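Local coordinates for protein short-chain-enoyl-CoA hydratase (Clostridium acetobutylicum, PDB 5Z7R) that catalyses the reversible hydration of crotonyl-CoA, a short-chain enoyl-CoA, and also accepts hexenoyl-CoA but not longer analogues, at residues N4-E9 / S30-E35; L50-T55 / E94-P99; N127-Q132 / N167-E172. One frame throughout, in Å; residues are numbered along the deposited sequence.

Contact 1 of 3, residues N4-E9 / S30-E35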
loop_
_atom_site.group_PDB
_atom_site.type_symbol
_atom_site.label_atom_id
_atom_site.label_comp_id
_atom_site.label_asym_id
_atom_site.label_seq_id
_atom_site.Cartn_x
_atom_site.Cartn_y
_atom_site.Cartn_z
ATOM N N ASN A 4 -35.586 19.113 -5.539
ATOM C CA ASN A 4 -36.702 18.947 -4.604
ATOM C C ASN A 4 -36.542 17.838 -3.560
ATOM O O ASN A 4 -37.514 17.416 -2.937
ATOM C CB ASN A 4 -38.047 18.874 -5.351
ATOM C CG ASN A 4 -38.085 17.781 -6.399
ATOM O OD1 ASN A 4 -38.036 18.046 -7.605
ATOM N ND2 ASN A 4 -38.189 16.546 -5.946
ATOM N N ASN A 5 -35.302 17.387 -3.357
ATOM C CA ASN A 5 -34.927 16.558 -2.192
ATOM C C ASN A 5 -33.827 17.223 -1.317
ATOM O O ASN A 5 -33.608 16.835 -0.160
ATOM C CB ASN A 5 -34.483 15.150 -2.655
ATOM C CG ASN A 5 -35.642 14.267 -3.104
ATOM O OD1 ASN A 5 -36.799 14.553 -2.838
ATOM N ND2 ASN A 5 -35.322 13.172 -3.773
ATOM N N VAL A 6 -33.187 18.257 -1.861
ATOM C CA VAL A 6 -32.012 18.881 -1.265
ATOM C C VAL A 6 -32.026 20.399 -1.354
ATOM O O VAL A 6 -32.068 20.953 -2.441
ATOM C CB VAL A 6 -30.753 18.409 -2.016
ATOM C CG1 VAL A 6 -29.475 18.977 -1.377
ATOM C CG2 VAL A 6 -30.759 16.884 -2.070
ATOM N N ILE A 7 -31.927 21.067 -0.218
ATOM C CA ILE A 7 -31.853 22.507 -0.193
ATOM C C ILE A 7 -30.402 22.958 -0.123
ATOM O O ILE A 7 -29.617 22.364 0.599
ATOM C CB ILE A 7 -32.605 23.058 1.035
ATOM C CG1 ILE A 7 -34.043 22.534 1.060
ATOM C CG2 ILE A 7 -32.595 24.577 1.002
ATOM C CD1 ILE A 7 -34.738 22.699 2.392
ATOM N N LEU A 8 -30.050 24.022 -0.829
ATOM C CA LEU A 8 -28.711 24.573 -0.735
ATOM C C LEU A 8 -28.694 26.074 -0.458
ATOM O O LEU A 8 -29.241 26.836 -1.257
ATOM C CB LEU A 8 -27.957 24.322 -2.033
ATOM C CG LEU A 8 -26.595 25.044 -2.132
ATOM C CD1 LEU A 8 -25.557 24.430 -1.195
ATOM C CD2 LEU A 8 -26.066 25.029 -3.554
ATOM N N GLU A 9 -28.006 26.490 0.619
ATOM C CA GLU A 9 -27.967 27.889 1.078
ATOM C C GLU A 9 -26.552 28.360 1.372
ATOM O O GLU A 9 -25.713 27.566 1.744
ATOM C CB GLU A 9 -28.783 28.040 2.354
ATOM C CG GLU A 9 -30.027 27.178 2.401
ATOM C CD GLU A 9 -30.914 27.521 3.572
ATOM O OE1 GLU A 9 -31.364 28.690 3.675
ATOM O OE2 GLU A 9 -31.175 26.620 4.394
ATOM N N SER A 30 -32.147 7.359 -5.620
ATOM C CA SER A 30 -31.331 7.776 -6.778
ATOM C C SER A 30 -31.461 9.281 -7.092
ATOM O O SER A 30 -30.439 9.946 -7.354
ATOM C CB SER A 30 -31.674 6.947 -8.015
ATOM O OG SER A 30 -31.961 5.605 -7.665
ATOM N N ASP A 31 -32.689 9.824 -7.041
ATOM C CA ASP A 31 -32.883 11.252 -7.345
ATOM C C ASP A 31 -32.122 12.093 -6.333
ATOM O O ASP A 31 -31.549 13.135 -6.685
ATOM C CB ASP A 31 -34.363 11.676 -7.344
ATOM C CG ASP A 31 -35.181 11.008 -8.438
ATOM O OD1 ASP A 31 -34.603 10.580 -9.457
ATOM O OD2 ASP A 31 -36.417 10.909 -8.271
ATOM N N THR A 32 -32.124 11.646 -5.074
ATOM C CA THR A 32 -31.429 12.361 -4.001
ATOM C C THR A 32 -29.912 12.328 -4.212
ATOM O O THR A 32 -29.238 13.376 -4.173
ATOM C CB THR A 32 -31.784 11.779 -2.626
ATOM O OG1 THR A 32 -33.200 11.635 -2.508
ATOM C CG2 THR A 32 -31.318 12.669 -1.520
ATOM N N LEU A 33 -29.376 11.145 -4.487
ATOM C CA LEU A 33 -27.954 11.023 -4.767
ATOM C C LEU A 33 -27.559 11.887 -5.948
ATOM O O LEU A 33 -26.525 12.591 -5.929
ATOM C CB LEU A 33 -27.599 9.586 -5.043
ATOM C CG LEU A 33 -27.758 8.573 -3.905
ATOM C CD1 LEU A 33 -27.608 7.156 -4.424
ATOM C CD2 LEU A 33 -26.749 8.813 -2.787
ATOM N N LYS A 34 -28.399 11.851 -6.979
ATOM C CA LYS A 34 -28.166 12.645 -8.182
ATOM C C LYS A 34 -28.121 14.141 -7.864
ATOM O O LYS A 34 -27.187 14.842 -8.249
ATOM C CB LYS A 34 -29.244 12.330 -9.223
ATOM C CG LYS A 34 -29.043 10.993 -9.946
ATOM C CD LYS A 34 -28.870 11.161 -11.452
ATOM C CE LYS A 34 -30.195 11.533 -12.128
ATOM N NZ LYS A 34 -30.008 12.157 -13.474
ATOM N N GLU A 35 -29.124 14.622 -7.134
ATOM C CA GLU A 35 -29.148 16.023 -6.719
ATOM C C GLU A 35 -27.934 16.380 -5.827
ATOM O O GLU A 35 -27.383 17.489 -5.906
ATOM C CB GLU A 35 -30.474 16.317 -6.002
ATOM C CG GLU A 35 -31.709 16.226 -6.904
ATOM C CD GLU A 35 -33.039 16.447 -6.182
ATOM O OE1 GLU A 35 -33.176 17.439 -5.417
ATOM O OE2 GLU A 35 -33.961 15.630 -6.409
#

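Contact 2 of 3, residues L50-T55 / E94-P99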
loop_
_atom_site.group_PDB
_atom_site.type_symbol
_atom_site.label_atom_id
_atom_site.label_comp_id
_atom_site.label_asym_id
_atom_site.label_seq_id
_atom_site.Cartn_x
_atom_site.Cartn_y
_atom_site.Cartn_z
ATOM N N LEU A 50 -16.398 28.341 1.438
ATOM C CA LEU A 50 -15.154 27.801 1.994
ATOM C C LEU A 50 -15.423 26.735 3.053
ATOM O O LEU A 50 -14.491 26.201 3.632
ATOM C CB LEU A 50 -14.334 28.909 2.616
ATOM C CG LEU A 50 -13.870 29.993 1.687
ATOM C CD1 LEU A 50 -13.274 31.105 2.526
ATOM C CD2 LEU A 50 -12.852 29.492 0.692
ATOM N N ALA A 51 -16.679 26.447 3.345
ATOM C CA ALA A 51 -16.982 25.301 4.162
ATOM C C ALA A 51 -18.416 24.874 3.934
ATOM O O ALA A 51 -19.220 25.619 3.367
ATOM C CB ALA A 51 -16.711 25.585 5.632
ATOM N N VAL A 52 -18.724 23.653 4.328
ATOM C CA VAL A 52 -20.024 23.081 4.083
ATOM C C VAL A 52 -20.521 22.417 5.348
ATOM O O VAL A 52 -19.738 21.809 6.077
ATOM C CB VAL A 52 -19.946 22.021 2.954
ATOM C CG1 VAL A 52 -21.242 21.245 2.819
ATOM C CG2 VAL A 52 -19.555 22.670 1.656
ATOM N N ILE A 53 -21.817 22.532 5.594
ATOM C CA ILE A 53 -22.467 21.844 6.651
ATOM C C ILE A 53 -23.552 21.038 6.012
ATOM O O ILE A 53 -24.350 21.533 5.244
ATOM C CB ILE A 53 -23.124 22.811 7.644
ATOM C CG1 ILE A 53 -22.082 23.780 8.210
ATOM C CG2 ILE A 53 -23.844 22.058 8.766
ATOM C CD1 ILE A 53 -22.698 24.801 9.143
ATOM N N LEU A 54 -23.597 19.784 6.379
ATOM C CA LEU A 54 -24.562 18.903 5.853
ATOM C C LEU A 54 -25.425 18.575 6.974
ATOM O O LEU A 54 -24.937 18.148 8.015
ATOM C CB LEU A 54 -23.898 17.614 5.387
ATOM C CG LEU A 54 -24.823 16.524 4.873
ATOM C CD1 LEU A 54 -25.641 17.033 3.688
ATOM C CD2 LEU A 54 -23.996 15.285 4.512
ATOM N N THR A 55 -26.716 18.687 6.772
ATOM C CA THR A 55 -27.626 18.127 7.754
ATOM C C THR A 55 -28.885 17.639 7.088
ATOM O O THR A 55 -29.046 17.770 5.885
ATOM C CB THR A 55 -27.983 19.174 8.825
ATOM O OG1 THR A 55 -28.586 18.507 9.937
ATOM C CG2 THR A 55 -28.918 20.268 8.222
ATOM N N GLU A 94 -16.192 13.415 0.086
ATOM C CA GLU A 94 -15.021 13.194 0.960
ATOM C C GLU A 94 -13.845 13.979 0.457
ATOM O O GLU A 94 -13.112 14.575 1.251
ATOM C CB GLU A 94 -14.704 11.697 1.005
ATOM C CG GLU A 94 -13.546 11.267 1.871
ATOM C CD GLU A 94 -13.566 9.796 2.012
ATOM O OE1 GLU A 94 -13.926 9.342 3.101
ATOM O OE2 GLU A 94 -13.342 9.076 0.998
ATOM N N LEU A 95 -13.688 14.050 -0.870
ATOM C CA LEU A 95 -12.509 14.707 -1.465
ATOM C C LEU A 95 -12.719 16.179 -1.718
ATOM O O LEU A 95 -11.744 16.917 -1.989
ATOM C CB LEU A 95 -12.141 14.024 -2.800
ATOM C CG LEU A 95 -11.554 12.626 -2.643
ATOM C CD1 LEU A 95 -11.509 11.866 -3.963
ATOM C CD2 LEU A 95 -10.150 12.736 -2.023
ATOM N N LEU A 96 -13.986 16.608 -1.691
ATOM C CA LEU A 96 -14.334 18.014 -1.928
ATOM C C LEU A 96 -13.340 18.941 -1.267
ATOM O O LEU A 96 -13.095 18.851 -0.067
ATOM C CB LEU A 96 -15.741 18.291 -1.371
ATOM C CG LEU A 96 -16.226 19.742 -1.358
ATOM C CD1 LEU A 96 -16.042 20.358 -2.736
ATOM C CD2 LEU A 96 -17.683 19.802 -0.926
ATOM N N GLU A 97 -12.798 19.870 -2.025
ATOM C CA GLU A 97 -11.754 20.733 -1.509
ATOM C C GLU A 97 -12.183 21.851 -0.537
ATOM O O GLU A 97 -11.393 22.675 -0.176
ATOM C CB GLU A 97 -10.952 21.296 -2.686
ATOM C CG GLU A 97 -10.312 20.192 -3.535
ATOM C CD GLU A 97 -8.891 20.516 -3.979
ATOM O OE1 GLU A 97 -7.935 19.778 -3.562
ATOM O OE2 GLU A 97 -8.754 21.508 -4.751
ATOM N N LYS A 98 -13.415 21.857 -0.077
ATOM C CA LYS A 98 -13.762 22.589 1.142
ATOM C C LYS A 98 -14.129 21.575 2.231
ATOM O O LYS A 98 -14.687 20.538 1.936
ATOM C CB LYS A 98 -14.935 23.577 0.953
ATOM C CG LYS A 98 -15.455 23.825 -0.464
ATOM C CD LYS A 98 -14.557 24.699 -1.316
ATOM C CE LYS A 98 -15.221 25.013 -2.656
ATOM N NZ LYS A 98 -14.661 26.231 -3.317
ATOM N N PRO A 99 -13.862 21.892 3.498
ATOM C CA PRO A 99 -14.221 21.047 4.617
ATOM C C PRO A 99 -15.704 20.871 4.749
ATOM O O PRO A 99 -16.442 21.833 4.557
ATOM C CB PRO A 99 -13.731 21.840 5.792
ATOM C CG PRO A 99 -12.535 22.557 5.242
ATOM C CD PRO A 99 -13.019 23.014 3.926
#

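Contact 3 of 3, residues N127-Q132 / N167-E172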
loop_
_atom_site.group_PDB
_atom_site.type_symbol
_atom_site.label_atom_id
_atom_site.label_comp_id
_atom_site.label_asym_id
_atom_site.label_seq_id
_atom_site.Cartn_x
_atom_site.Cartn_y
_atom_site.Cartn_z
ATOM N N ASN A 127 -29.943 13.200 20.618
ATOM C CA ASN A 127 -30.957 12.286 20.073
ATOM C C ASN A 127 -30.474 11.392 18.928
ATOM O O ASN A 127 -31.091 10.374 18.665
ATOM C CB ASN A 127 -32.212 13.057 19.630
ATOM C CG ASN A 127 -31.986 13.934 18.403
ATOM O OD1 ASN A 127 -32.742 13.849 17.425
ATOM N ND2 ASN A 127 -30.964 14.783 18.441
ATOM N N ALA A 128 -29.372 11.748 18.266
ATOM C CA ALA A 128 -28.926 10.968 17.102
ATOM C C ALA A 128 -28.717 9.505 17.440
ATOM O O ALA A 128 -28.473 9.152 18.581
ATOM C CB ALA A 128 -27.681 11.570 16.467
ATOM N N ARG A 129 -28.901 8.660 16.429
ATOM C CA ARG A 129 -28.528 7.240 16.472
ATOM C C ARG A 129 -27.723 6.859 15.227
ATOM O O ARG A 129 -27.932 7.415 14.154
ATOM C CB ARG A 129 -29.767 6.362 16.541
ATOM C CG ARG A 129 -30.669 6.683 17.707
ATOM C CD ARG A 129 -31.579 5.509 17.980
ATOM N NE ARG A 129 -32.048 5.500 19.364
ATOM C CZ ARG A 129 -32.092 4.416 20.134
ATOM N NH1 ARG A 129 -32.554 4.518 21.370
ATOM N NH2 ARG A 129 -31.666 3.232 19.684
ATOM N N PHE A 130 -26.806 5.909 15.368
ATOM C CA PHE A 130 -25.964 5.477 14.244
ATOM C C PHE A 130 -26.077 3.990 14.112
ATOM O O PHE A 130 -26.306 3.298 15.087
ATOM C CB PHE A 130 -24.489 5.860 14.424
ATOM C CG PHE A 130 -24.252 7.324 14.455
ATOM C CD1 PHE A 130 -24.524 8.058 15.595
ATOM C CD2 PHE A 130 -23.777 7.984 13.349
ATOM C CE1 PHE A 130 -24.302 9.422 15.620
ATOM C CE2 PHE A 130 -23.562 9.347 13.373
ATOM C CZ PHE A 130 -23.815 10.064 14.498
ATOM N N GLY A 131 -25.913 3.511 12.886
ATOM C CA GLY A 131 -26.059 2.088 12.604
ATOM C C GLY A 131 -25.950 1.725 11.148
ATOM O O GLY A 131 -25.924 2.600 10.275
ATOM N N GLN A 132 -25.877 0.416 10.924
ATOM C CA GLN A 132 -25.732 -0.187 9.591
ATOM C C GLN A 132 -26.661 -1.384 9.533
ATOM O O GLN A 132 -26.252 -2.492 9.819
ATOM C CB GLN A 132 -24.298 -0.683 9.337
ATOM C CG GLN A 132 -23.230 0.387 9.164
ATOM C CD GLN A 132 -23.447 1.315 7.978
ATOM O OE1 GLN A 132 -24.168 1.002 7.025
ATOM N NE2 GLN A 132 -22.795 2.465 8.026
ATOM N N ASN A 167 -28.202 -0.599 16.491
ATOM C CA ASN A 167 -27.871 0.821 16.491
ATOM C C ASN A 167 -27.211 1.229 17.780
ATOM O O ASN A 167 -27.217 0.483 18.732
ATOM C CB ASN A 167 -29.113 1.696 16.273
ATOM C CG ASN A 167 -29.809 1.388 14.969
ATOM O OD1 ASN A 167 -29.216 1.501 13.885
ATOM N ND2 ASN A 167 -31.058 0.975 15.055
ATOM N N ILE A 168 -26.634 2.420 17.791
ATOM C CA ILE A 168 -26.027 2.949 18.980
ATOM C C ILE A 168 -26.471 4.387 19.129
ATOM O O ILE A 168 -26.798 5.038 18.132
ATOM C CB ILE A 168 -24.486 2.856 18.946
ATOM C CG1 ILE A 168 -23.916 3.376 17.630
ATOM C CG2 ILE A 168 -24.067 1.419 19.141
ATOM C CD1 ILE A 168 -22.528 4.005 17.739
ATOM N N LYS A 169 -26.472 4.875 20.369
ATOM C CA LYS A 169 -26.858 6.252 20.642
ATOM C C LYS A 169 -25.677 7.161 20.498
ATOM O O LYS A 169 -24.514 6.737 20.480
ATOM C CB LYS A 169 -27.410 6.408 22.056
ATOM C CG LYS A 169 -28.680 5.632 22.393
ATOM C CD LYS A 169 -29.332 6.250 23.633
ATOM C CE LYS A 169 -30.620 5.552 24.048
ATOM N NZ LYS A 169 -30.397 4.435 25.014
ATOM N N ALA A 170 -25.978 8.443 20.453
ATOM C CA ALA A 170 -24.962 9.448 20.212
ATOM C C ALA A 170 -23.821 9.406 21.214
ATOM O O ALA A 170 -22.698 9.836 20.881
ATOM C CB ALA A 170 -25.589 10.826 20.206
ATOM N N ASP A 171 -24.108 8.902 22.422
ATOM C CA ASP A 171 -23.092 8.831 23.492
ATOM C C ASP A 171 -22.071 7.712 23.230
ATOM O O ASP A 171 -20.884 7.928 23.403
ATOM C CB ASP A 171 -23.706 8.754 24.923
ATOM C CG ASP A 171 -24.691 7.612 25.102
ATOM O OD1 ASP A 171 -24.994 6.919 24.126
ATOM O OD2 ASP A 171 -25.176 7.398 26.227
ATOM N N GLU A 172 -22.551 6.541 22.803
ATOM C CA GLU A 172 -21.679 5.481 22.304
ATOM C C GLU A 172 -20.902 5.988 21.112
ATOM O O GLU A 172 -19.714 5.691 20.948
ATOM C CB GLU A 172 -22.468 4.243 21.836
ATOM C CG GLU A 172 -22.315 2.969 22.664
ATOM C CD GLU A 172 -20.879 2.442 22.809
ATOM O OE1 GLU A 172 -20.652 1.227 22.619
ATOM O OE2 GLU A 172 -19.977 3.229 23.145
#

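Contact 1 of 3, residues N4-E9 / S30-E35
Glu35 reaches from the helix to the backbone just ahead of the strand and offers one carboxylate oxygen to two successive amides. Asn5 N gives the better bond, 3.0 Å to Glu35 OE1 with an N-H...O angle of 161°. It meets that oxygen on its syn side, 19° out of the carboxylate plane. Asn4 N lies 2.9 Å from the same Glu35 OE1, but its N-H is bent well off line and the bond is weak. Glu35 stays extended beyond CG (chi2 177°), which carries the carboxylate from the helix to these amides. Two N-H groups on a single oxygen probably favour the ionised carboxylate.

Thr32, one turn earlier on the helix, is crossed by the Asn5 side chain at about a right angle. Thr32 OG1 is hydrogen-bonded to Asn29 OD1, just before the helix. The apolar part is small: Val6 CG2 packs against Glu35 CB at 4.0 Å, the two side chains running past each other in opposite directions.

Strand 6-11 is an outermost strand of the larger sheet within the chain and pairs antiparallel with 14-19, where backbone hydrogen bonding also links Asn5 with Asn20. Helix 30-45 packs on it, and Val6 also touches Val17, Met36 and Val39.

Contact 2 of 3, residues L50-T55 / E94-P99
Leu96 makes the first touch of segment 94-99 on strand 51-56, its CD2 lying 4.3 Å from Val52 CG2. It is the first residue after helix 76-95 to leave helical backbone angles. Val52 holds CG1 anti to the backbone N (chi1 171°), which places CG2 beside that N and on the side of Leu96. This is a loose apolar touch, and Val52 also packs on Val17 of strand 14-19. Leu96 O accepts a hydrogen bond from Lys211. Glu97 takes no part in the contact and forms a salt bridge to Arg80 of a neighbouring subunit.

Lys98 comes next and meets Leu50 with the root of its side chain. Its CB sits 3.8 Å from Leu50 O. The chain then bends at chi2 (-75°) and leads the amine off to Asp46 O, which accepts a hydrogen bond. The charged end is thus held by backbone oxygen outside the contact, while the aliphatic root stays in it.

The arrangement belongs to the crotonase core. The connection from 51-56 to 100-104, through short strand 63-64 and helices 68-71 and 76-95, is a beta-alpha-beta crossover, and strands 51-56 and 100-104 lie parallel and adjacent in the sheet. Segment 94-99 is the return from the last helix into strand 100-104.

Pro99 completes that return. Its ring CD lies 3.5 Å from Leu50 O. Its carbonyl oxygen receives the backbone bond, Val52 N to Pro99 O at 2.9 Å, with a C=O...N angle of 165°. Ala51 CA also approaches Pro99 O, at 3.5 Å, as a CA-H...O contact. Val52 pairs further with Ile101. The Pro99 ring packs on Ile199 and Val207 of two later helices and on Phe163 of another neighbouring subunit.

Contact 3 of 3, residues N127-Q132 / N167-E172
Phe130 and Ile168 form an antiparallel hydrogen-bonded pair. Phe130 N donates to Ile168 O at 2.9 Å, in the carbonyl plane and nearly straight at 164°. Ile168 N returns a bond of the same length, 2.9 Å, to Phe130 O. On this face of the sheet the touch is between the roots of the side chains, Phe130 CB to Ile168 CG1 at 4.1 Å. Ile168 CG1 is wedged close to both backbone neighbours (chi1 48°), where it also packs on Phe130 O.

Arg129 and Lys169 are the neighbouring non-hydrogen-bonded pair, on the opposite face. Their side chains lie side by side and point the same way. Lys169 CG sits over one face of the guanidinium, offset toward its rim, and Lys169 CE is 3.5 Å from Arg129 NH1. The two charged ends come within 4.2 Å, Arg129 NH1 to Lys169 NZ. This closeness is probably unfavourable.

Past these pairs, Ala170 N makes a weak bond to Ala128 O at 3.2 Å, where Lys169 as N-cap turns the chain into helix 170-175. At the other end Asn167 OD1 lies 3.5 Å from Gly131 CA. This buried oxygen has no polar partner in the model.

Gly131 lies near Glu134, the probable proton acceptor by similarity. In the smaller sheet of the crotonase fold, strand 129-131 lies between 107-109 and 168-169, which is outermost within this chain. Backbone hydrogen bonds join Arg129 with Ala108 and Gly131 with Gly110. On the face that carries Phe130 and Ile168, both pack on Ala173 of helix 170-175, and Phe130 also reaches Ala108.

From the N terminus, contact 1 closes first: after the hairpin of 6-11 and 14-19, helix 30-45 returns to the start of the edge strand. The chain then runs into strand 51-56, and contact 2 closes the crossover to 94-99 nearer the middle of the same sheet. Contact 3 closes last, bringing 167-172 back to 127-132 in the smaller sheet, after helices 145-153 and 155-164. The three loops follow in series; none nests in or crosses another. Contacts 1 and 2 are centred 16 Å apart. Contact 3 is 24 Å from contact 1 and 23 Å from contact 2, centre to centre.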